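Local coordinates for lipoprotein (Paraburkholderia phytofirmans, PDB 5T11) that forms a dodecameric periplasmic lipoprotein assembly of the PelC type, which probably guides Pel polysaccharide on its way out across the outer membrane, at residues V7-G12 with V152-Q157; V23-N28 with V91-V96; E40-N45 with V144-I149; G112-L117 with S128-R133. The protein carries 1 engineered substitution. One frame throughout, in Å; residues are numbered along the deposited sequence.

Contact 1 (V7-G12 with V152-Q157); sequences VRQTSG and VLSPLQ
V7 and V152 are where the two backbones come closest, with 6.4 Å between their CA atoms. V7-G12 begins as the last residues of the outermost strand of the sheet within this chain and loosens into a loop after Q9, while V152-Q157 follows on from helix 141-152 and tightens into a 3-10 turn over S154, P155 and L156, closed by backbone bonds such as L156 N to L153 O at 2.9 Å. The joining is done by V7 and Q9, the latter reaching both a side chain and a main-chain oxygen.

V7 meets V152 through one methyl each, CG2 to CG2 at 4.0 Å. Q9 carries the rest. Its CG stands beside the backbone N (chi1 -55°) and the chain bends at chi2, which carries the amide across the proline ring. The two side chains meet at about a right angle: Q9 CD is 3.6 Å from P155 CG, and Q9 NE2 is 3.5 Å from P155 CD. The same NE2 gives a hydrogen bond to V152 O, 3.3 Å long and bent to 143° at the hydrogen. The nitrogen approaches from above the carbonyl plane, so the grip on this oxygen is modest. S154 OG turns back to K151 O within its own chain.

The contact lies near the surface, yet its inner side is well covered. V7 rests on L148 and K151 of helix 141-152, Q9 on A129 of the neighbouring strand 125-134, and V152 on F115 of strand 109-119; P155 and L156 close over W127.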
loop_
_atom_site.group_PDB
_atom_site.type_symbol
_atom_site.label_atom_id
_atom_site.label_comp_id
_atom_site.label_asym_id
_atom_site.label_seq_id
_atom_site.Cartn_x
_atom_site.Cartn_y
_atom_site.Cartn_z
ATOM N N VAL B 7 37.198 13.469 -15.544
ATOM C CA VAL B 7 37.044 13.995 -16.895
ATOM C C VAL B 7 38.164 13.421 -17.752
ATOM O O VAL B 7 39.323 13.405 -17.328
ATOM C CB VAL B 7 37.080 15.536 -16.925
ATOM C CG1 VAL B 7 37.106 16.048 -18.360
ATOM C CG2 VAL B 7 35.891 16.107 -16.184
ATOM N N ARG B 8 37.819 12.939 -18.946
ATOM C CA ARG B 8 38.800 12.481 -19.923
ATOM C C ARG B 8 38.438 13.087 -21.271
ATOM O O ARG B 8 37.325 12.872 -21.764
ATOM C CB ARG B 8 38.830 10.950 -19.994
ATOM C CG ARG B 8 39.142 10.274 -18.659
ATOM C CD ARG B 8 38.776 8.787 -18.666
ATOM N NE ARG B 8 39.457 8.082 -19.747
ATOM C CZ ARG B 8 40.621 7.451 -19.619
ATOM N NH1 ARG B 8 41.240 7.424 -18.441
ATOM N NH2 ARG B 8 41.159 6.848 -20.672
ATOM N N GLN B 9 39.367 13.853 -21.854
ATOM C CA GLN B 9 39.180 14.527 -23.137
ATOM C C GLN B 9 40.308 14.153 -24.083
ATOM O O GLN B 9 41.483 14.282 -23.726
ATOM C CB GLN B 9 39.163 16.052 -22.979
ATOM C CG GLN B 9 38.140 16.587 -21.994
ATOM C CD GLN B 9 38.722 17.652 -21.102
ATOM O OE1 GLN B 9 39.944 17.737 -20.942
ATOM N NE2 GLN B 9 37.856 18.492 -20.535
ATOM N N THR B 10 39.954 13.725 -25.293
ATOM C CA THR B 10 40.944 13.581 -26.354
ATOM C C THR B 10 41.502 14.953 -26.745
ATOM O O THR B 10 41.126 15.996 -26.201
ATOM C CB THR B 10 40.326 12.903 -27.574
ATOM O OG1 THR B 10 39.400 13.804 -28.200
ATOM C CG2 THR B 10 39.587 11.643 -27.157
ATOM N N SER B 11 42.412 14.952 -27.711
ATOM C CA SER B 11 42.806 16.213 -28.312
ATOM C C SER B 11 41.805 16.594 -29.399
ATOM O O SER B 11 41.012 15.769 -29.867
ATOM C CB SER B 11 44.208 16.122 -28.899
ATOM O OG SER B 11 44.195 15.329 -30.068
ATOM N N GLY B 12 41.848 17.858 -29.802
ATOM C CA GLY B 12 40.911 18.352 -30.783
ATOM C C GLY B 12 41.349 19.660 -31.407
ATOM O O GLY B 12 42.277 20.319 -30.929
ATOM N N VAL B 152 33.868 19.743 -18.866
ATOM C CA VAL B 152 34.053 18.777 -19.948
ATOM C C VAL B 152 34.243 19.485 -21.291
ATOM O O VAL B 152 35.067 19.069 -22.116
ATOM C CB VAL B 152 32.862 17.801 -19.993
ATOM C CG1 VAL B 152 32.862 17.014 -21.297
ATOM C CG2 VAL B 152 32.885 16.852 -18.783
ATOM N N LEU B 153 33.476 20.541 -21.541
ATOM C CA LEU B 153 33.518 21.249 -22.816
ATOM C C LEU B 153 34.536 22.384 -22.841
ATOM O O LEU B 153 34.622 23.109 -23.844
ATOM C CB LEU B 153 32.127 21.798 -23.165
ATOM C CG LEU B 153 31.004 20.763 -23.348
ATOM C CD1 LEU B 153 29.702 21.442 -23.796
ATOM C CD2 LEU B 153 31.408 19.659 -24.335
ATOM N N SER B 154 35.317 22.551 -21.773
ATOM C CA SER B 154 36.303 23.628 -21.750
ATOM C C SER B 154 37.316 23.592 -22.900
ATOM O O SER B 154 37.750 24.680 -23.317
ATOM C CB SER B 154 37.039 23.640 -20.402
ATOM O OG SER B 154 37.899 22.525 -20.275
ATOM N N PRO B 155 37.738 22.439 -23.446
ATOM C CA PRO B 155 38.650 22.495 -24.604
ATOM C C PRO B 155 38.010 23.046 -25.878
ATOM O O PRO B 155 38.741 23.329 -26.835
ATOM C CB PRO B 155 39.086 21.035 -24.789
ATOM C CG PRO B 155 38.784 20.356 -23.455
ATOM C CD PRO B 155 37.558 21.050 -22.965
ATOM N N LEU B 156 36.688 23.210 -25.935
ATOM C CA LEU B 156 36.046 23.792 -27.109
ATOM C C LEU B 156 35.877 25.306 -27.016
ATOM O O LEU B 156 35.202 25.897 -27.868
ATOM C CB LEU B 156 34.685 23.145 -27.352
ATOM C CG LEU B 156 34.688 21.616 -27.455
ATOM C CD1 LEU B 156 33.298 21.112 -27.811
ATOM C CD2 LEU B 156 35.711 21.143 -28.472
ATOM N N GLN B 157 36.473 25.948 -26.016
ATOM C CA GLN B 157 36.462 27.404 -25.972
ATOM C C GLN B 157 37.194 27.987 -27.179
ATOM O O GLN B 157 38.120 27.384 -27.733
ATOM C CB GLN B 157 37.099 27.899 -24.676
ATOM C CG GLN B 157 36.316 27.516 -23.438
ATOM C CD GLN B 157 37.090 27.761 -22.150
ATOM O OE1 GLN B 157 38.214 28.271 -22.169
ATOM N NE2 GLN B 157 36.484 27.394 -21.016
#

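Contact 2 (V23-N28 with V91-V96); sequences VVSIAN and VLSGAV
A27 and A95 mark the tight end of this parallel strand pair, their CB atoms touching at 4.0 Å. Two backbone bonds frame them. A27 N reaches G94 O at 3.0 Å, and V96 N reaches A27 O at 2.8 Å. At the far end V24 N reaches L92 O at 2.9 Å in a nearly straight bond, 172° at the hydrogen. Here V24 presents CB to V91 CG1 at 3.7 Å, the two valines packing at a slant. On the other face of the sheet I26 CG2 meets V96 CG2 at 3.8 Å; with CG1 beside the backbone N (chi1 -64°), I26 turns its short CG2 branch to the neighbouring strand.

The loose part lies between these ends. Between the V23-L92 and A27-A95 pairs, V24, S25 and I26 stand against just S93 and G94, a beta bulge of one extra residue, with S25 at an unusual positive phi of 23° and exposed. S93 OG spans the gap, 3.3 Å from V24 O and equally far from S25 O; both bonds are weak and compete for one proton.

Helix 35-49 packs over the face of V23, L92 and V96, where E40 also takes the N-H of I26, while helix 78-85 covers V24 and V91 on the opposite face. Such a parallel pair within a mixed sheet, with helices packed on it, is an alpha/beta arrangement consistent with the LpoB family and the TolB N-terminal clan to which this lipoprotein's sequence is assigned.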
loop_
_atom_site.group_PDB
_atom_site.type_symbol
_atom_site.label_atom_id
_atom_site.label_comp_id
_atom_site.label_asym_id
_atom_site.label_seq_id
_atom_site.Cartn_x
_atom_site.Cartn_y
_atom_site.Cartn_z
ATOM N N VAL B 23 24.213 21.781 -31.961
ATOM C CA VAL B 23 24.061 20.779 -30.904
ATOM C C VAL B 23 22.913 19.864 -31.306
ATOM O O VAL B 23 21.792 20.329 -31.550
ATOM C CB VAL B 23 23.806 21.425 -29.536
ATOM C CG1 VAL B 23 23.501 20.348 -28.481
ATOM C CG2 VAL B 23 24.995 22.296 -29.128
ATOM N N VAL B 24 23.201 18.571 -31.406
ATOM C CA VAL B 24 22.285 17.592 -31.974
ATOM C C VAL B 24 22.046 16.489 -30.946
ATOM O O VAL B 24 23.003 15.935 -30.395
ATOM C CB VAL B 24 22.850 17.008 -33.282
ATOM C CG1 VAL B 24 22.266 15.644 -33.573
ATOM C CG2 VAL B 24 22.603 17.959 -34.435
ATOM N N SER B 25 20.767 16.189 -30.700
ATOM C CA SER B 25 20.254 15.008 -30.005
ATOM C C SER B 25 21.251 14.344 -29.072
ATOM O O SER B 25 21.981 13.426 -29.464
ATOM C CB SER B 25 19.760 13.971 -31.010
ATOM O OG SER B 25 20.848 13.395 -31.712
ATOM N N ILE B 26 21.297 14.817 -27.839
ATOM C CA ILE B 26 22.032 14.135 -26.789
ATOM C C ILE B 26 21.130 13.047 -26.219
ATOM O O ILE B 26 20.044 13.338 -25.709
ATOM C CB ILE B 26 22.484 15.126 -25.713
ATOM C CG1 ILE B 26 23.481 16.115 -26.361
ATOM C CG2 ILE B 26 23.030 14.367 -24.496
ATOM C CD1 ILE B 26 24.060 17.163 -25.431
ATOM N N ALA B 27 21.566 11.794 -26.336
ATOM C CA ALA B 27 20.746 10.652 -25.959
ATOM C C ALA B 27 20.555 10.603 -24.445
ATOM O O ALA B 27 21.406 11.045 -23.665
ATOM C CB ALA B 27 21.383 9.350 -26.459
ATOM N N ASN B 28 19.411 10.085 -24.021
ATOM C CA ASN B 28 19.094 10.016 -22.599
ATOM C C ASN B 28 19.072 8.549 -22.200
ATOM O O ASN B 28 18.135 7.814 -22.553
ATOM C CB ASN B 28 17.767 10.714 -22.281
ATOM C CG ASN B 28 17.474 10.754 -20.768
ATOM O OD1 ASN B 28 18.312 10.356 -19.946
ATOM N ND2 ASN B 28 16.290 11.236 -20.403
ATOM N N VAL B 91 29.214 19.481 -35.371
ATOM C CA VAL B 91 28.060 19.025 -34.605
ATOM C C VAL B 91 28.559 18.509 -33.260
ATOM O O VAL B 91 29.522 17.732 -33.207
ATOM C CB VAL B 91 27.268 17.928 -35.344
ATOM C CG1 VAL B 91 26.405 17.146 -34.380
ATOM C CG2 VAL B 91 26.390 18.538 -36.394
ATOM N N LEU B 92 27.924 18.962 -32.183
ATOM C CA LEU B 92 28.156 18.427 -30.850
ATOM C C LEU B 92 27.007 17.483 -30.529
ATOM O O LEU B 92 25.840 17.889 -30.557
ATOM C CB LEU B 92 28.250 19.535 -29.799
ATOM C CG LEU B 92 28.530 18.989 -28.388
ATOM C CD1 LEU B 92 30.002 18.642 -28.244
ATOM C CD2 LEU B 92 28.071 19.924 -27.251
ATOM N N SER B 93 27.336 16.221 -30.283
ATOM C CA SER B 93 26.384 15.206 -29.877
ATOM C C SER B 93 26.921 14.539 -28.614
ATOM O O SER B 93 27.955 14.941 -28.070
ATOM C CB SER B 93 26.152 14.188 -31.000
ATOM O OG SER B 93 25.024 13.378 -30.715
ATOM N N GLY B 94 26.226 13.513 -28.148
ATOM C CA GLY B 94 26.684 12.789 -26.976
ATOM C C GLY B 94 25.539 12.021 -26.336
ATOM O O GLY B 94 24.534 11.729 -26.983
ATOM N N ALA B 95 25.725 11.704 -25.053
ATOM C CA ALA B 95 24.744 10.931 -24.303
ATOM C C ALA B 95 24.874 11.217 -22.813
ATOM O O ALA B 95 25.965 11.516 -22.305
ATOM C CB ALA B 95 24.903 9.427 -24.552
ATOM N N VAL B 96 23.746 11.098 -22.117
ATOM C CA VAL B 96 23.699 11.201 -20.665
ATOM C C VAL B 96 23.593 9.786 -20.095
ATOM O O VAL B 96 22.616 9.069 -20.354
ATOM C CB VAL B 96 22.533 12.093 -20.212
ATOM C CG1 VAL B 96 22.488 12.195 -18.697
ATOM C CG2 VAL B 96 22.668 13.502 -20.860
#

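Contact 3 (E40-N45 with V144-I149); sequences ESIAAN and VATSLI
I42 lays its side chain over T146, crossing it at about a right angle, with CD1 against T146 CG2 at 3.6 Å. CG1 follows over the same methyl, and CG2, the branch standing anti to the backbone N, drops in between T146 CA, 3.9 Å away, and I149 CD1, at 4.0 Å. I42 thus packs mainly against T146 and I149, with A145 at the margin.

T146 is well suited to offer a methyl here. Its OG1 sits between the backbone N and the carbonyl carbon (chi1 56°) and bonds back chiefly to S142 O in its own helix, with S143 O also near, which leaves CG2 pointing at I42. I149 answers from the next turn: its CG2 lies 4.0 Å from A43 CA, and the small alanine lets the branched side chain come right up to the helix backbone. Everything that crosses the interface is carbon against carbon.

The segment axes run in broadly the same direction, 43° apart, and approach to 9.8 Å, a separation bridged by the two isoleucines, which meet each other as well as T146 and A43. Beneath them lies the sheet: A43 rests on L92, I42 and A145 on W99, and L148 on V111. N45 faces a neighbouring subunit, so the same helix also takes part in assembly. Two helices packed side by side on one face of a mixed beta sheet make an alpha/beta layered core, and this contact is the seam between the two helices.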
loop_
_atom_site.group_PDB
_atom_site.type_symbol
_atom_site.label_atom_id
_atom_site.label_comp_id
_atom_site.label_asym_id
_atom_site.label_seq_id
_atom_site.Cartn_x
_atom_site.Cartn_y
_atom_site.Cartn_z
ATOM N N GLU B 40 21.562 19.324 -23.571
ATOM C CA GLU B 40 21.708 20.087 -24.811
ATOM C C GLU B 40 21.685 21.586 -24.531
ATOM O O GLU B 40 22.518 22.338 -25.051
ATOM C CB GLU B 40 20.596 19.731 -25.798
ATOM C CG GLU B 40 20.707 18.383 -26.459
ATOM C CD GLU B 40 19.378 17.932 -27.055
ATOM O OE1 GLU B 40 18.396 18.698 -26.937
ATOM O OE2 GLU B 40 19.313 16.820 -27.632
ATOM N N SER B 41 20.720 22.036 -23.718
ATOM C CA SER B 41 20.594 23.456 -23.396
ATOM C C SER B 41 21.803 23.956 -22.622
ATOM O O SER B 41 22.357 25.019 -22.930
ATOM C CB SER B 41 19.317 23.710 -22.589
ATOM O OG SER B 41 18.181 23.435 -23.378
ATOM N N ILE B 42 22.205 23.220 -21.584
ATOM C CA ILE B 42 23.386 23.622 -20.828
ATOM C C ILE B 42 24.604 23.633 -21.742
ATOM O O ILE B 42 25.410 24.573 -21.714
ATOM C CB ILE B 42 23.592 22.703 -19.606
ATOM C CG1 ILE B 42 22.456 22.877 -18.606
ATOM C CG2 ILE B 42 24.939 23.017 -18.918
ATOM C CD1 ILE B 42 22.312 21.684 -17.602
ATOM N N ALA B 43 24.730 22.618 -22.606
ATOM C CA ALA B 43 25.914 22.526 -23.458
ATOM C C ALA B 43 25.957 23.671 -24.458
ATOM O O ALA B 43 27.025 24.256 -24.694
ATOM C CB ALA B 43 25.960 21.183 -24.191
ATOM N N ALA B 44 24.802 24.011 -25.048
ATOM C CA ALA B 44 24.752 25.124 -25.990
ATOM C C ALA B 44 25.214 26.419 -25.332
ATOM O O ALA B 44 26.038 27.156 -25.897
ATOM C CB ALA B 44 23.340 25.284 -26.560
ATOM N N ASN B 45 24.698 26.712 -24.131
ATOM C CA ASN B 45 25.101 27.940 -23.448
ATOM C C ASN B 45 26.581 27.904 -23.065
ATOM O O ASN B 45 27.264 28.932 -23.130
ATOM C CB ASN B 45 24.224 28.190 -22.222
ATOM C CG ASN B 45 22.967 29.005 -22.553
ATOM O OD1 ASN B 45 22.592 29.154 -23.723
ATOM N ND2 ASN B 45 22.320 29.547 -21.519
ATOM N N VAL B 144 25.454 20.628 -10.202
ATOM C CA VAL B 144 26.494 19.662 -10.533
ATOM C C VAL B 144 26.582 19.466 -12.045
ATOM O O VAL B 144 27.672 19.475 -12.628
ATOM C CB VAL B 144 26.249 18.333 -9.797
ATOM C CG1 VAL B 144 27.155 17.261 -10.352
ATOM C CG2 VAL B 144 26.512 18.507 -8.300
ATOM N N ALA B 145 25.439 19.283 -12.702
ATOM C CA ALA B 145 25.455 19.067 -14.148
ATOM C C ALA B 145 26.051 20.263 -14.898
ATOM O O ALA B 145 26.835 20.087 -15.842
ATOM C CB ALA B 145 24.038 18.777 -14.640
ATOM N N THR B 146 25.691 21.488 -14.501
ATOM C CA THR B 146 26.165 22.653 -15.237
ATOM C C THR B 146 27.667 22.832 -15.042
ATOM O O THR B 146 28.409 23.066 -16.004
ATOM C CB THR B 146 25.415 23.915 -14.800
ATOM O OG1 THR B 146 25.553 24.075 -13.380
ATOM C CG2 THR B 146 23.926 23.828 -15.175
ATOM N N SER B 147 28.125 22.720 -13.796
ATOM C CA SER B 147 29.550 22.811 -13.494
ATOM C C SER B 147 30.354 21.756 -14.253
ATOM O O SER B 147 31.453 22.040 -14.748
ATOM C CB SER B 147 29.751 22.669 -11.982
ATOM O OG SER B 147 31.083 22.917 -11.582
ATOM N N LEU B 148 29.815 20.533 -14.374
ATOM C CA LEU B 148 30.570 19.446 -14.998
ATOM C C LEU B 148 30.660 19.618 -16.511
ATOM O O LEU B 148 31.726 19.412 -17.112
ATOM C CB LEU B 148 29.930 18.096 -14.667
ATOM C CG LEU B 148 30.504 16.894 -15.427
ATOM C CD1 LEU B 148 31.961 16.634 -15.014
ATOM C CD2 LEU B 148 29.653 15.609 -15.232
ATOM N N ILE B 149 29.545 19.966 -17.141
ATOM C CA ILE B 149 29.545 20.167 -18.581
ATOM C C ILE B 149 30.467 21.321 -18.956
ATOM O O ILE B 149 31.195 21.250 -19.958
ATOM C CB ILE B 149 28.106 20.379 -19.072
ATOM C CG1 ILE B 149 27.364 19.046 -19.020
ATOM C CG2 ILE B 149 28.098 20.964 -20.499
ATOM C CD1 ILE B 149 25.865 19.165 -18.920
#

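Contact 4 (G112-L117 with S128-R133); sequences GVTFEL and SATGTR
T114 and T130 are paired as a non-hydrogen-bonded pair of the antiparallel hairpin, their side chains side by side and pointing the same way. From T114 CB, which passes 4.0 Å from A129 O, the side chain forks. One branch, CG2, stands beside the backbone N and reaches across the strands to T130, 3.3 Å from its OG1 and 3.6 Å from its CG2. The other branch, OG1 (chi1 47°), leaves the hairpin to bond with E97 OE2 on strand 90-99. T130 OG1 in turn is held by N45 ND2 of a second subunit.

The ladder around them is regular, the segment axes running at 169°. V113 and G131 exchange a reciprocal pair of backbone bonds, and so do F115 and A129, the shortest being F115 N to A129 O at 2.8 Å. G131 has no side chain, and V113 CG2 comes within 3.7 Å of its carbonyl O.

Each flank of the hairpin meets another strand of the sheet, 90-99 next to 109-119 and 5-9 next to 125-134. F115 and A129 turn to the face covered by helix 141-152, where A129 touches V152, while F115 packs on L92 and W127. The opposite face, with T114, E116, S128, T130 and T132, is covered by the second subunit: its N45 lies over T114, E116 and S128, and T132 OG1 bonds to S143 OG of that subunit.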
loop_
_atom_site.group_PDB
_atom_site.type_symbol
_atom_site.label_atom_id
_atom_site.label_comp_id
_atom_site.label_asym_id
_atom_site.label_seq_id
_atom_site.Cartn_x
_atom_site.Cartn_y
_atom_site.Cartn_z
ATOM N N GLY B 112 26.648 11.758 -15.235
ATOM C CA GLY B 112 27.603 11.176 -16.167
ATOM C C GLY B 112 27.219 11.539 -17.597
ATOM O O GLY B 112 26.046 11.397 -17.960
ATOM N N VAL B 113 28.176 12.043 -18.402
ATOM C CA VAL B 113 27.923 12.526 -19.761
ATOM C C VAL B 113 29.096 12.160 -20.664
ATOM O O VAL B 113 30.256 12.150 -20.238
ATOM C CB VAL B 113 27.705 14.056 -19.824
ATOM C CG1 VAL B 113 26.446 14.457 -19.097
ATOM C CG2 VAL B 113 28.918 14.799 -19.259
ATOM N N THR B 114 28.785 11.868 -21.928
ATOM C CA THR B 114 29.784 11.706 -22.977
ATOM C C THR B 114 29.440 12.663 -24.117
ATOM O O THR B 114 28.261 12.883 -24.416
ATOM C CB THR B 114 29.834 10.252 -23.483
ATOM O OG1 THR B 114 28.498 9.796 -23.736
ATOM C CG2 THR B 114 30.488 9.320 -22.448
ATOM N N PHE B 115 30.461 13.245 -24.745
ATOM C CA PHE B 115 30.272 14.191 -25.844
ATOM C C PHE B 115 31.187 13.828 -27.007
ATOM O O PHE B 115 32.290 13.306 -26.803
ATOM C CB PHE B 115 30.585 15.645 -25.437
ATOM C CG PHE B 115 29.561 16.275 -24.534
ATOM C CD1 PHE B 115 28.374 16.790 -25.057
ATOM C CD2 PHE B 115 29.806 16.408 -23.170
ATOM C CE1 PHE B 115 27.426 17.378 -24.224
ATOM C CE2 PHE B 115 28.858 16.992 -22.330
ATOM C CZ PHE B 115 27.670 17.479 -22.859
ATOM N N GLU B 116 30.727 14.128 -28.228
ATOM C CA GLU B 116 31.531 14.014 -29.443
ATOM C C GLU B 116 31.348 15.278 -30.271
ATOM O O GLU B 116 30.234 15.805 -30.373
ATOM C CB GLU B 116 31.141 12.797 -30.323
ATOM C CG GLU B 116 31.242 11.443 -29.663
ATOM C CD GLU B 116 29.970 11.061 -28.921
ATOM O OE1 GLU B 116 28.866 11.394 -29.407
ATOM O OE2 GLU B 116 30.079 10.430 -27.849
ATOM N N LEU B 117 32.434 15.755 -30.870
ATOM C CA LEU B 117 32.382 16.844 -31.835
ATOM C C LEU B 117 32.655 16.269 -33.217
ATOM O O LEU B 117 33.720 15.680 -33.450
ATOM C CB LEU B 117 33.390 17.941 -31.496
ATOM C CG LEU B 117 33.220 19.210 -32.335
ATOM C CD1 LEU B 117 31.944 19.934 -31.904
ATOM C CD2 LEU B 117 34.436 20.110 -32.216
ATOM N N SER B 128 36.345 14.213 -28.533
ATOM C CA SER B 128 35.342 13.573 -27.692
ATOM C C SER B 128 35.826 13.613 -26.253
ATOM O O SER B 128 37.015 13.830 -25.982
ATOM C CB SER B 128 35.066 12.130 -28.137
ATOM O OG SER B 128 36.252 11.341 -28.124
ATOM N N ALA B 129 34.889 13.397 -25.331
ATOM C CA ALA B 129 35.215 13.461 -23.914
ATOM C C ALA B 129 34.103 12.821 -23.097
ATOM O O ALA B 129 32.966 12.671 -23.555
ATOM C CB ALA B 129 35.450 14.901 -23.444
ATOM N N THR B 130 34.466 12.447 -21.876
ATOM C CA THR B 130 33.599 11.826 -20.887
ATOM C C THR B 130 33.836 12.511 -19.550
ATOM O O THR B 130 34.989 12.785 -19.174
ATOM C CB THR B 130 33.880 10.319 -20.753
ATOM O OG1 THR B 130 33.777 9.689 -22.041
ATOM C CG2 THR B 130 32.889 9.657 -19.776
ATOM N N GLY B 131 32.743 12.804 -18.839
ATOM C CA GLY B 131 32.859 13.435 -17.538
ATOM C C GLY B 131 31.849 12.857 -16.567
ATOM O O GLY B 131 30.723 12.540 -16.970
ATOM N N THR B 132 32.233 12.685 -15.301
ATOM C CA THR B 132 31.311 12.246 -14.263
ATOM C C THR B 132 31.550 13.097 -13.027
ATOM O O THR B 132 32.654 13.607 -12.824
ATOM C CB THR B 132 31.480 10.750 -13.898
ATOM O OG1 THR B 132 32.751 10.540 -13.257
ATOM C CG2 THR B 132 31.386 9.858 -15.139
ATOM N N ARG B 133 30.517 13.228 -12.191
ATOM C CA ARG B 133 30.682 13.969 -10.946
ATOM C C ARG B 133 29.635 13.544 -9.922
ATOM O O ARG B 133 28.499 13.204 -10.272
ATOM C CB ARG B 133 30.607 15.485 -11.180
ATOM C CG ARG B 133 30.902 16.305 -9.931
ATOM C CD ARG B 133 31.032 17.773 -10.248
ATOM N NE ARG B 133 32.186 18.033 -11.099
ATOM C CZ ARG B 133 32.559 19.244 -11.495
ATOM N NH1 ARG B 133 31.863 20.301 -11.110
ATOM N NH2 ARG B 133 33.626 19.397 -12.271
#

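How the contacts relate
Contacts 2 and 4 are ladders in one mixed sheet, joined directly because strands 90-99 and 109-119 are neighbours: A95 O takes the N-H of T114. Contact 1 extends that sheet at its edge within the chain, R8 and T10 bonding to strand 125-134, and is the one surface contact of the four. Contact 3 lies in the helical layer and is purely apolar, whereas the ladders rest on backbone bonds and contact 1 on one side-chain amide and a pair of valine methyls. L153, A43 and L92 bring contacts 1, 3 and 2 together in a shared core; S147 OG and R133 NH1 tie contact 3 to contact 4 by a polar link.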